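Putative exported protein (Bacteroides fragilis, PDB 4RAA) is of unknown function but folds as a six-bladed beta-propeller, and is probably exported from the cytoplasm. Local coordinates at residues 80-91 with 103-114. Residues are numbered along the deposited sequence; the frame is centred on the assembly and turned at random.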
ATOM      1  N   GLY A  80     -18.770   2.155  -2.749  1.00 39.42           N
ATOM      2  CA  GLY A  80     -18.851   0.901  -1.990  1.00 40.22           C
ATOM      3  C   GLY A  80     -17.700   0.711  -1.027  1.00 39.85           C
ATOM      4  O   GLY A  80     -16.708   1.443  -1.095  1.00 40.59           O
ATOM      5  N   SER A  81     -17.830  -0.292  -0.153  1.00 40.04           N
ATOM      6  CA  SER A  81     -16.825  -0.607   0.884  1.00 38.97           C
ATOM      7  C   SER A  81     -15.760  -1.658   0.522  1.00 38.57           C
ATOM      8  O   SER A  81     -14.886  -1.931   1.340  1.00 38.99           O
ATOM      9  CB  SER A  81     -17.542  -1.045   2.170  1.00 39.46           C
ATOM     10  OG  SER A  81     -18.229  -2.272   1.983  1.00 40.10           O
ATOM     11  N   GLY A  82     -15.824  -2.244  -0.674  1.00 38.10           N
ATOM     12  CA  GLY A  82     -14.871  -3.274  -1.090  1.00 38.45           C
ATOM     13  C   GLY A  82     -13.549  -2.711  -1.597  1.00 37.86           C
ATOM     14  O   GLY A  82     -13.326  -1.487  -1.559  1.00 36.55           O
ATOM     15  N   PRO A  83     -12.649  -3.600  -2.065  1.00 38.38           N
ATOM     16  CA  PRO A  83     -11.404  -3.106  -2.645  1.00 38.33           C
ATOM     17  C   PRO A  83     -11.689  -2.454  -3.997  1.00 38.14           C
ATOM     18  O   PRO A  83     -12.461  -2.996  -4.778  1.00 39.35           O
ATOM     19  CB  PRO A  83     -10.538  -4.368  -2.779  1.00 39.30           C
ATOM     20  CG  PRO A  83     -11.192  -5.391  -1.911  1.00 39.85           C
ATOM     21  CD  PRO A  83     -12.652  -5.072  -1.988  1.00 39.59           C
ATOM     22  N   GLY A  84     -11.106  -1.283  -4.236  1.00 37.51           N
ATOM     23  CA  GLY A  84     -11.349  -0.513  -5.462  1.00 37.77           C
ATOM     24  C   GLY A  84     -12.610   0.354  -5.450  1.00 37.62           C
ATOM     25  O   GLY A  84     -12.874   1.055  -6.432  1.00 35.63           O
ATOM     26  N   GLU A  85     -13.363   0.318  -4.342  1.00 38.89           N
ATOM     27  CA  GLU A  85     -14.598   1.071  -4.158  1.00 39.69           C
ATOM     28  C   GLU A  85     -14.360   2.149  -3.094  1.00 38.72           C
ATOM     29  O   GLU A  85     -13.499   1.980  -2.226  1.00 40.91           O
ATOM     30  CB  GLU A  85     -15.725   0.125  -3.744  1.00 42.32           C
ATOM     31  CG  GLU A  85     -15.973  -1.039  -4.706  1.00 43.90           C
ATOM     32  CD  GLU A  85     -16.979  -2.072  -4.206  1.00 44.59           C
ATOM     33  OE1 GLU A  85     -17.412  -2.025  -3.038  1.00 42.92           O
ATOM     34  OE2 GLU A  85     -17.317  -2.976  -4.995  1.00 47.38           O
ATOM     35  N   TYR A  86     -15.143   3.229  -3.144  1.00 37.14           N
ATOM     36  CA  TYR A  86     -14.979   4.401  -2.248  1.00 36.15           C
ATOM     37  C   TYR A  86     -16.271   4.976  -1.648  1.00 36.42           C
ATOM     38  O   TYR A  86     -17.333   4.805  -2.225  1.00 38.31           O
ATOM     39  CB  TYR A  86     -14.226   5.522  -2.985  1.00 35.05           C
ATOM     40  CG  TYR A  86     -14.662   5.800  -4.431  1.00 34.66           C
ATOM     41  CD1 TYR A  86     -15.923   6.338  -4.731  1.00 34.39           C
ATOM     42  CD2 TYR A  86     -13.795   5.545  -5.507  1.00 34.50           C
ATOM     43  CE1 TYR A  86     -16.310   6.577  -6.050  1.00 33.98           C
ATOM     44  CE2 TYR A  86     -14.180   5.795  -6.825  1.00 34.54           C
ATOM     45  CZ  TYR A  86     -15.449   6.317  -7.088  1.00 34.14           C
ATOM     46  OH  TYR A  86     -15.890   6.580  -8.366  1.00 33.55           O
ATOM     47  N   ILE A  87     -16.157   5.671  -0.508  1.00 36.17           N
ATOM     48  CA  ILE A  87     -17.309   6.310   0.182  1.00 37.71           C
ATOM     49  C   ILE A  87     -17.266   7.830   0.076  1.00 36.18           C
ATOM     50  O   ILE A  87     -18.286   8.430  -0.258  1.00 38.58           O
ATOM     51  CB  ILE A  87     -17.458   5.865   1.676  1.00 39.84           C
ATOM     52  CG1 ILE A  87     -18.254   4.555   1.791  1.00 42.64           C
ATOM     53  CG2 ILE A  87     -18.275   6.850   2.524  1.00 39.85           C
ATOM     54  CD1 ILE A  87     -17.676   3.374   1.057  1.00 44.28           C
ATOM     55  N   LEU A  88     -16.127   8.441   0.404  1.00 34.28           N
ATOM     56  CA  LEU A  88     -16.005   9.904   0.408  1.00 33.84           C
ATOM     57  C   LEU A  88     -14.630  10.417  -0.064  1.00 33.06           C
ATOM     58  O   LEU A  88     -13.664  10.487   0.703  1.00 32.59           O
ATOM     59  CB  LEU A  88     -16.346  10.464   1.799  1.00 35.05           C
ATOM     60  CG  LEU A  88     -16.614  11.983   1.873  1.00 35.13           C
ATOM     61  CD1 LEU A  88     -17.943  12.350   1.212  1.00 35.25           C
ATOM     62  CD2 LEU A  88     -16.594  12.454   3.319  1.00 35.80           C
ATOM     63  N   LEU A  89     -14.587  10.786  -1.342  1.00 32.27           N
ATOM     64  CA  LEU A  89     -13.414  11.336  -1.995  1.00 30.69           C
ATOM     65  C   LEU A  89     -13.268  12.830  -1.725  1.00 30.27           C
ATOM     66  O   LEU A  89     -14.218  13.584  -1.891  1.00 31.64           O
ATOM     67  CB  LEU A  89     -13.478  11.084  -3.515  1.00 30.47           C
ATOM     68  CG  LEU A  89     -12.834   9.809  -4.070  1.00 30.36           C
ATOM     69  CD1 LEU A  89     -13.024   8.612  -3.172  1.00 30.84           C
ATOM     70  CD2 LEU A  89     -13.320   9.527  -5.490  1.00 30.35           C
ATOM     71  N   SER A  90     -12.073  13.230  -1.304  1.00 29.38           N
ATOM     72  CA  SER A  90     -11.704  14.624  -1.082  1.00 28.80           C
ATOM     73  C   SER A  90     -10.846  15.173  -2.219  1.00 28.48           C
ATOM     74  O   SER A  90     -10.890  16.365  -2.487  1.00 28.71           O
ATOM     75  CB  SER A  90     -10.926  14.751   0.222  1.00 29.02           C
ATOM     76  OG  SER A  90      -9.831  13.859   0.214  1.00 29.42           O
ATOM     77  N   SER A  91     -10.056  14.321  -2.868  1.00 28.76           N
ATOM     78  CA  SER A  91      -9.153  14.751  -3.936  1.00 29.16           C
ATOM     79  C   SER A  91      -8.588  13.573  -4.746  1.00 30.07           C
ATOM     80  O   SER A  91      -8.829  12.410  -4.432  1.00 30.94           O
ATOM     81  CB  SER A  91      -7.970  15.529  -3.324  1.00 28.72           C
ATOM     82  OG  SER A  91      -7.138  16.063  -4.326  1.00 28.59           O
ATOM     83  N   ALA A 103      -6.901   8.365  -6.186  1.00 35.05           N
ATOM     84  CA  ALA A 103      -7.965   9.075  -5.472  1.00 33.35           C
ATOM     85  C   ALA A 103      -7.865   8.786  -3.963  1.00 33.16           C
ATOM     86  O   ALA A 103      -7.590   7.641  -3.560  1.00 33.15           O
ATOM     87  CB  ALA A 103      -9.316   8.654  -6.005  1.00 33.46           C
ATOM     88  N   ILE A 104      -8.104   9.827  -3.151  1.00 32.04           N
ATOM     89  CA  ILE A 104      -8.040   9.784  -1.681  1.00 30.93           C
ATOM     90  C   ILE A 104      -9.445   9.699  -1.071  1.00 30.50           C
ATOM     91  O   ILE A 104     -10.220  10.655  -1.160  1.00 30.22           O
ATOM     92  CB  ILE A 104      -7.318  11.033  -1.107  1.00 30.88           C
ATOM     93  CG1 ILE A 104      -5.874  11.098  -1.627  1.00 31.63           C
ATOM     94  CG2 ILE A 104      -7.328  11.028   0.433  1.00 31.36           C
ATOM     95  CD1 ILE A 104      -5.130  12.365  -1.269  1.00 31.84           C
ATOM     96  N   ASP A 105      -9.726   8.573  -0.412  1.00 30.39           N
ATOM     97  CA  ASP A 105     -10.985   8.321   0.278  1.00 29.96           C
ATOM     98  C   ASP A 105     -10.783   8.620   1.773  1.00 29.86           C
ATOM     99  O   ASP A 105     -10.193   7.803   2.490  1.00 30.42           O
ATOM    100  CB  ASP A 105     -11.415   6.859   0.046  1.00 30.62           C
ATOM    101  CG  ASP A 105     -12.793   6.525   0.622  1.00 30.90           C
ATOM    102  OD1 ASP A 105     -13.489   7.401   1.180  1.00 31.07           O
ATOM    103  OD2 ASP A 105     -13.202   5.355   0.495  1.00 31.04           O
ATOM    104  N   ILE A 106     -11.252   9.795   2.223  1.00 29.21           N
ATOM    105  CA  ILE A 106     -11.175  10.203   3.653  1.00 29.25           C
ATOM    106  C   ILE A 106     -12.144   9.463   4.596  1.00 30.41           C
ATOM    107  O   ILE A 106     -11.968   9.504   5.810  1.00 31.07           O
ATOM    108  CB  ILE A 106     -11.320  11.737   3.880  1.00 28.87           C
ATOM    109  CG1 ILE A 106     -12.666  12.304   3.340  1.00 29.16           C
ATOM    110  CG2 ILE A 106     -10.130  12.450   3.276  1.00 28.08           C
ATOM    111  CD1 ILE A 106     -12.978  13.731   3.771  1.00 28.89           C
ATOM    112  N   ALA A 107     -13.157   8.804   4.043  1.00 30.92           N
ATOM    113  CA  ALA A 107     -14.115   8.054   4.842  1.00 32.57           C
ATOM    114  C   ALA A 107     -13.522   6.731   5.302  1.00 34.68           C
ATOM    115  O   ALA A 107     -13.689   6.359   6.462  1.00 36.02           O
ATOM    116  CB  ALA A 107     -15.398   7.813   4.057  1.00 32.94           C
ATOM    117  N   GLN A 108     -12.854   6.025   4.385  1.00 35.91           N
ATOM    118  CA  GLN A 108     -12.253   4.710   4.658  1.00 36.71           C
ATOM    119  C   GLN A 108     -10.729   4.708   4.887  1.00 37.51           C
ATOM    120  O   GLN A 108     -10.139   3.628   5.029  1.00 37.72           O
ATOM    121  CB  GLN A 108     -12.665   3.728   3.554  1.00 36.91           C
ATOM    122  CG  GLN A 108     -14.167   3.514   3.527  1.00 37.41           C
ATOM    123  CD  GLN A 108     -14.620   2.449   2.551  1.00 38.17           C
ATOM    124  OE1 GLN A 108     -15.260   1.475   2.948  1.00 39.77           O
ATOM    125  NE2 GLN A 108     -14.295   2.626   1.272  1.00 37.36           N
ATOM    126  N   ASP A 109     -10.114   5.898   4.970  1.00 37.67           N
ATOM    127  CA  ASP A 109      -8.669   6.064   5.241  1.00 38.57           C
ATOM    128  C   ASP A 109      -7.778   5.263   4.303  1.00 36.68           C
ATOM    129  O   ASP A 109      -6.903   4.507   4.739  1.00 36.43           O
ATOM    130  CB  ASP A 109      -8.356   5.768   6.720  1.00 40.75           C
ATOM    131  CG  ASP A 109      -8.906   6.828   7.646  1.00 43.27           C
ATOM    132  OD1 ASP A 109      -8.359   7.959   7.615  1.00 44.31           O
ATOM    133  OD2 ASP A 109      -9.855   6.526   8.410  1.00 43.16           O
ATOM    134  N   LYS A 110      -8.043   5.428   3.005  1.00 35.08           N
ATOM    135  CA  LYS A 110      -7.275   4.758   1.953  1.00 34.46           C
ATOM    136  C   LYS A 110      -7.094   5.594   0.683  1.00 32.89           C
ATOM    137  O   LYS A 110      -7.800   6.572   0.456  1.00 32.21           O
ATOM    138  CB  LYS A 110      -7.891   3.395   1.623  1.00 34.75           C
ATOM    139  CG  LYS A 110      -9.366   3.420   1.249  1.00 35.02           C
ATOM    140  CD  LYS A 110      -9.781   2.082   0.646  1.00 35.56           C
ATOM    141  CE  LYS A 110     -11.260   2.062   0.283  1.00 35.19           C
ATOM    142  NZ  LYS A 110     -11.685   0.847  -0.473  1.00 35.55           N
ATOM    143  N   VAL A 111      -6.114   5.177  -0.110  1.00 32.68           N
ATOM    144  CA  VAL A 111      -5.748   5.768  -1.392  1.00 32.74           C
ATOM    145  C   VAL A 111      -6.033   4.681  -2.414  1.00 33.20           C
ATOM    146  O   VAL A 111      -5.561   3.558  -2.237  1.00 35.61           O
ATOM    147  CB  VAL A 111      -4.226   6.074  -1.460  1.00 33.23           C
ATOM    148  CG1 VAL A 111      -3.872   6.793  -2.756  1.00 33.10           C
ATOM    149  CG2 VAL A 111      -3.792   6.917  -0.274  1.00 33.53           C
ATOM    150  N   LEU A 112      -6.766   4.996  -3.477  1.00 32.56           N
ATOM    151  CA  LEU A 112      -7.078   4.006  -4.524  1.00 32.61           C
ATOM    152  C   LEU A 112      -6.403   4.425  -5.817  1.00 32.62           C
ATOM    153  O   LEU A 112      -6.558   5.574  -6.246  1.00 32.14           O
ATOM    154  CB  LEU A 112      -8.583   3.833  -4.720  1.00 32.39           C
ATOM    155  CG  LEU A 112      -9.337   3.491  -3.422  1.00 32.33           C
ATOM    156  CD1 LEU A 112      -9.917   4.743  -2.762  1.00 31.49           C
ATOM    157  CD2 LEU A 112     -10.450   2.492  -3.678  1.00 33.05           C
ATOM    158  N   TYR A 113      -5.650   3.491  -6.411  1.00 32.64           N
ATOM    159  CA  TYR A 113      -4.910   3.705  -7.647  1.00 32.36           C
ATOM    160  C   TYR A 113      -5.647   3.021  -8.793  1.00 32.51           C
ATOM    161  O   TYR A 113      -5.949   1.837  -8.715  1.00 32.78           O
ATOM    162  CB  TYR A 113      -3.481   3.154  -7.527  1.00 33.28           C
ATOM    163  CG  TYR A 113      -2.659   3.870  -6.474  1.00 32.58           C
ATOM    164  CD1 TYR A 113      -2.826   3.586  -5.108  1.00 32.31           C
ATOM    165  CD2 TYR A 113      -1.721   4.844  -6.834  1.00 32.17           C
ATOM    166  CE1 TYR A 113      -2.078   4.258  -4.142  1.00 32.00           C
ATOM    167  CE2 TYR A 113      -0.973   5.527  -5.879  1.00 31.59           C
ATOM    168  CZ  TYR A 113      -1.152   5.234  -4.533  1.00 31.47           C
ATOM    169  OH  TYR A 113      -0.423   5.894  -3.579  1.00 30.75           O
ATOM    170  N   TYR A 114      -5.958   3.802  -9.826  1.00 32.40           N
ATOM    171  CA  TYR A 114      -6.592   3.340 -11.054  1.00 32.99           C
ATOM    172  C   TYR A 114      -5.646   3.623 -12.224  1.00 34.23           C
ATOM    173  O   TYR A 114      -4.744   4.456 -12.112  1.00 33.71           O
ATOM    174  CB  TYR A 114      -7.921   4.062 -11.269  1.00 32.03           C
ATOM    175  CG  TYR A 114      -8.930   3.858 -10.162  1.00 31.01           C
ATOM    176  CD1 TYR A 114      -9.824   2.784 -10.184  1.00 31.46           C
ATOM    177  CD2 TYR A 114      -9.009   4.751  -9.092  1.00 29.95           C
ATOM    178  CE1 TYR A 114     -10.767   2.601  -9.168  1.00 30.81           C
ATOM    179  CE2 TYR A 114      -9.949   4.578  -8.071  1.00 29.26           C
ATOM    180  CZ  TYR A 114     -10.821   3.507  -8.114  1.00 29.69           C
ATOM    181  OH  TYR A 114     -11.724   3.351  -7.104  1.00 29.27           O
TER
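Asp105 pushes its carboxylate into the hollow made where the backbone bends through Tyr86, Ile87 and Leu88. With CG turned anti to the backbone N (chi1 -175°), each oxygen takes one backbone N-H from this bend: OD2 accepts from Ile87 N at 3.1 Å and OD1 from Leu88 N at 2.9 Å, both from above the carboxylate plane. Ala107 N reaches OD1 from the opposite face, completing an Asx turn, while Gln108 NE2 bonds OD2 nearly in its own amide plane; four donors thus fix the group's rotation. Outside this knot, the methyl of Ala107 sits over the notch between Ile87 CG2 and Leu88 CB, and Ile87 CD1 lies against the Gln108 amide. Farther along, Leu88 CD2 rests on Ile106 CD1, and Leu89 CD2 lies over the centre of the Tyr86 ring and also touches Ala103 CB at an angle to it. The extended Lys110 chain carries NZ to Glu85 O (2.8 Å) and to a salt bridge with Glu124. Leu112 CD2 is the bump under the Gly84-Glu85 peptide, beside which Tyr114 OH donates to Gly84 O at 2.7 Å, its oxygen also touching the Tyr86 ring edge. The backbones pair through Ile106 N to Leu88 O (2.9 Å), Ser90 N to Ile104 O (3.2 Å) and Ile104 N to Ser91 O, around the non-hydrogen-bonded pair Leu89-Asp105. Antiparallel strands 85-94, 100-105 and 110-115, the last two joined by a tight turn with a G1 bulge, Asp109 and Lys110 facing Asp105, belong to the up-and-down sheet of a beta-propeller blade.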